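Local coordinates for protein extracellular invertase (Aspergillus kawachii, PDB 5XH8) that acts as a beta-fructofuranosidase of glycoside hydrolase family 32, with high transfructosylation activity besides its presumed hydrolysis of sucrose-type fructosides, at residues 524-529 with 554-559. Residues are numbered along the deposited sequence; the frame is centred on the assembly and turned at random.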
ATOM      1  N   LEU A 524      -2.444  30.996 -33.400  1.00 35.87           N
ATOM      2  CA  LEU A 524      -3.796  30.985 -33.936  1.00 38.44           C
ATOM      3  C   LEU A 524      -3.713  31.192 -35.454  1.00 40.67           C
ATOM      4  O   LEU A 524      -3.235  32.226 -35.891  1.00 39.05           O
ATOM      5  CB  LEU A 524      -4.629  32.102 -33.315  1.00 37.36           C
ATOM      6  CG  LEU A 524      -6.039  32.260 -33.897  1.00 38.87           C
ATOM      7  CD1 LEU A 524      -6.901  31.024 -33.648  1.00 39.06           C
ATOM      8  CD2 LEU A 524      -6.691  33.504 -33.331  1.00 39.83           C
ATOM      9  N   ARG A 525      -4.149  30.201 -36.232  1.00 40.80           N
ATOM     10  CA  ARG A 525      -4.215  30.330 -37.683  1.00 40.51           C
ATOM     11  C   ARG A 525      -5.576  30.871 -38.071  1.00 40.04           C
ATOM     12  O   ARG A 525      -6.610  30.361 -37.635  1.00 38.64           O
ATOM     13  CB  ARG A 525      -3.994  29.003 -38.396  1.00 39.75           C
ATOM     14  CG  ARG A 525      -4.292  29.069 -39.901  1.00 39.46           C
ATOM     15  CD  ARG A 525      -3.576  27.991 -40.672  1.00 37.73           C
ATOM     16  NE  ARG A 525      -2.140  28.187 -40.580  1.00 36.40           N
ATOM     17  CZ  ARG A 525      -1.228  27.285 -40.908  1.00 36.63           C
ATOM     18  NH1 ARG A 525      -1.570  26.095 -41.401  1.00 40.28           N
ATOM     19  NH2 ARG A 525       0.052  27.582 -40.755  1.00 36.25           N
ATOM     20  N   LEU A 526      -5.545  31.916 -38.890  1.00 41.59           N
ATOM     21  CA  LEU A 526      -6.718  32.467 -39.565  1.00 40.79           C
ATOM     22  C   LEU A 526      -6.613  31.922 -40.990  1.00 42.55           C
ATOM     23  O   LEU A 526      -5.649  32.221 -41.704  1.00 39.09           O
ATOM     24  CB  LEU A 526      -6.654  34.007 -39.543  1.00 41.01           C
ATOM     25  CG  LEU A 526      -6.683  34.613 -38.124  1.00 40.52           C
ATOM     26  CD1 LEU A 526      -6.465  36.125 -38.110  1.00 39.63           C
ATOM     27  CD2 LEU A 526      -8.004  34.265 -37.441  1.00 39.24           C
ATOM     28  N   PHE A 527      -7.564  31.070 -41.367  1.00 42.52           N
ATOM     29  CA  PHE A 527      -7.509  30.387 -42.662  1.00 46.76           C
ATOM     30  C   PHE A 527      -8.042  31.303 -43.770  1.00 49.19           C
ATOM     31  O   PHE A 527      -8.650  32.351 -43.500  1.00 46.58           O
ATOM     32  CB  PHE A 527      -8.357  29.120 -42.645  1.00 45.75           C
ATOM     33  CG  PHE A 527      -7.933  28.109 -41.624  1.00 48.38           C
ATOM     34  CD1 PHE A 527      -6.924  27.190 -41.908  1.00 47.94           C
ATOM     35  CD2 PHE A 527      -8.567  28.049 -40.383  1.00 48.54           C
ATOM     36  CE1 PHE A 527      -6.546  26.244 -40.967  1.00 50.41           C
ATOM     37  CE2 PHE A 527      -8.186  27.106 -39.436  1.00 48.06           C
ATOM     38  CZ  PHE A 527      -7.179  26.203 -39.729  1.00 46.73           C
ATOM     39  N   ASP A 528      -7.836  30.887 -45.017  1.00 49.00           N
ATOM     40  CA  ASP A 528      -8.507  31.543 -46.151  1.00 47.42           C
ATOM     41  C   ASP A 528      -9.898  30.955 -46.245  1.00 45.87           C
ATOM     42  O   ASP A 528     -10.055  29.736 -46.197  1.00 49.03           O
ATOM     43  CB  ASP A 528      -7.692  31.367 -47.435  1.00 45.07           C
ATOM     44  CG  ASP A 528      -6.364  32.088 -47.364  1.00 41.16           C
ATOM     45  OD1 ASP A 528      -6.346  33.265 -46.961  1.00 41.68           O
ATOM     46  OD2 ASP A 528      -5.332  31.491 -47.697  1.00 43.26           O
ATOM     47  N   VAL A 529     -10.896  31.829 -46.343  1.00 47.08           N
ATOM     48  CA  VAL A 529     -12.302  31.469 -46.275  1.00 51.92           C
ATOM     49  C   VAL A 529     -13.049  32.046 -47.497  1.00 56.21           C
ATOM     50  O   VAL A 529     -12.634  33.057 -48.055  1.00 54.04           O
ATOM     51  CB  VAL A 529     -12.889  31.988 -44.943  1.00 55.93           C
ATOM     52  CG1 VAL A 529     -14.376  31.707 -44.828  1.00 59.25           C
ATOM     53  CG2 VAL A 529     -12.157  31.335 -43.770  1.00 57.97           C
ATOM     54  N   TYR A 554      -9.858  35.151 -25.584  1.00 27.74           N
ATOM     55  CA  TYR A 554     -10.493  34.177 -26.445  1.00 30.26           C
ATOM     56  C   TYR A 554     -10.527  34.646 -27.914  1.00 33.06           C
ATOM     57  O   TYR A 554     -10.683  35.862 -28.192  1.00 31.41           O
ATOM     58  CB  TYR A 554     -11.921  33.925 -25.986  1.00 29.27           C
ATOM     59  CG  TYR A 554     -12.062  33.348 -24.577  1.00 28.99           C
ATOM     60  CD1 TYR A 554     -12.046  34.170 -23.449  1.00 29.78           C
ATOM     61  CD2 TYR A 554     -12.238  31.977 -24.382  1.00 30.69           C
ATOM     62  CE1 TYR A 554     -12.177  33.641 -22.162  1.00 28.68           C
ATOM     63  CE2 TYR A 554     -12.392  31.432 -23.103  1.00 29.92           C
ATOM     64  CZ  TYR A 554     -12.349  32.258 -21.994  1.00 28.94           C
ATOM     65  OH  TYR A 554     -12.508  31.695 -20.746  1.00 25.54           O
ATOM     66  N   ALA A 555     -10.431  33.680 -28.839  1.00 31.46           N
ATOM     67  CA  ALA A 555     -10.579  33.962 -30.287  1.00 31.82           C
ATOM     68  C   ALA A 555     -11.287  32.836 -31.029  1.00 33.72           C
ATOM     69  O   ALA A 555     -10.929  31.644 -30.887  1.00 33.82           O
ATOM     70  CB  ALA A 555      -9.235  34.260 -30.930  1.00 32.23           C
ATOM     71  N   ASN A 556     -12.343  33.213 -31.755  1.00 33.62           N
ATOM     72  CA  ASN A 556     -12.924  32.386 -32.811  1.00 34.48           C
ATOM     73  C   ASN A 556     -13.494  31.073 -32.285  1.00 35.73           C
ATOM     74  O   ASN A 556     -13.566  30.083 -33.021  1.00 34.54           O
ATOM     75  CB  ASN A 556     -11.877  32.150 -33.916  1.00 36.47           C
ATOM     76  CG  ASN A 556     -11.567  33.422 -34.705  1.00 41.63           C
ATOM     77  OD1 ASN A 556     -11.865  33.503 -35.896  1.00 49.07           O
ATOM     78  ND2 ASN A 556     -10.953  34.402 -34.062  1.00 39.36           N
ATOM     79  N   GLY A 557     -13.895  31.072 -31.003  1.00 34.77           N
ATOM     80  CA  GLY A 557     -14.416  29.888 -30.318  1.00 32.63           C
ATOM     81  C   GLY A 557     -13.496  28.687 -30.266  1.00 31.58           C
ATOM     82  O   GLY A 557     -13.977  27.573 -30.041  1.00 30.86           O
ATOM     83  N   ARG A 558     -12.194  28.902 -30.485  1.00 30.56           N
ATOM     84  CA  ARG A 558     -11.207  27.817 -30.528  1.00 33.53           C
ATOM     85  C   ARG A 558      -9.833  28.172 -29.957  1.00 33.10           C
ATOM     86  O   ARG A 558      -8.892  27.427 -30.133  1.00 34.91           O
ATOM     87  CB  ARG A 558     -11.040  27.321 -31.975  1.00 35.87           C
ATOM     88  CG  ARG A 558     -10.420  28.321 -32.941  1.00 37.50           C
ATOM     89  CD  ARG A 558     -10.726  27.932 -34.391  1.00 40.57           C
ATOM     90  NE  ARG A 558      -9.844  28.608 -35.352  1.00 40.68           N
ATOM     91  CZ  ARG A 558     -10.230  29.384 -36.373  1.00 43.09           C
ATOM     92  NH1 ARG A 558     -11.520  29.640 -36.619  1.00 45.25           N
ATOM     93  NH2 ARG A 558      -9.300  29.916 -37.165  1.00 41.02           N
ATOM     94  N   PHE A 559      -9.716  29.296 -29.267  1.00 32.81           N
ATOM     95  CA  PHE A 559      -8.431  29.772 -28.792  1.00 31.96           C
ATOM     96  C   PHE A 559      -8.627  30.397 -27.435  1.00 30.10           C
ATOM     97  O   PHE A 559      -9.587  31.135 -27.241  1.00 30.91           O
ATOM     98  CB  PHE A 559      -7.866  30.814 -29.733  1.00 31.22           C
ATOM     99  CG  PHE A 559      -6.586  31.416 -29.269  1.00 28.38           C
ATOM    100  CD1 PHE A 559      -6.585  32.551 -28.457  1.00 29.21           C
ATOM    101  CD2 PHE A 559      -5.384  30.864 -29.635  1.00 28.81           C
ATOM    102  CE1 PHE A 559      -5.396  33.111 -28.026  1.00 28.32           C
ATOM    103  CE2 PHE A 559      -4.192  31.419 -29.216  1.00 29.59           C
ATOM    104  CZ  PHE A 559      -4.198  32.556 -28.421  1.00 29.40           C
TER
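Leu524 and Phe559 bring the two backbones closest, with their CA atoms 7.0 Å apart, and Leu526 and Asn556 follow at 9.2 Å, so side chains rather than paired strands join the segments. The contact belongs to the C-terminal beta-sandwich domain of the family 32 fold: 524-527 is the link by which the chain leaves strand 520-523 of one sheet for strand 528-531 of the other, while 554-559 runs from the end of strand 550-555 through the hairpin turn around Asn556-Arg558 to Phe559. That turn carries a classic beta bulge, Arg558 and Phe559 both facing Ala555; Ala555 N bonds Phe559 O and Arg558 N bonds Ala555 O.

Leu524 makes the apolar part of the contact. With CG anti to the backbone N, its two methyls part to the two ends of the turn: CD2 meets Ala555 CB at 3.6 Å, and CD1 lies 4.0 Å from Phe559 CB. Its CB approaches Phe559 CD2 obliquely, also at 4.0 Å, while the Phe559 ring also meets Trp314.

Polar closure comes from Arg558, whose chain, extended from CG to NE, crosses Leu524 at about a right angle. Arg558 NH2 lies 3.8 Å from Phe527 CE2, approaching the ring obliquely, with the planes of ring and guanidinium 40° apart. Glu538 ties both segments together from strand 534-547, its OE2 forming a salt bridge with Arg558 NH1 and its OE1 accepting from Phe527 N. Arg558 NH2 donates to Arg525 O at 2.8 Å; the oxygen lies only 4° out of the guanidinium plane, although the N-H...O angle is a bent 138°.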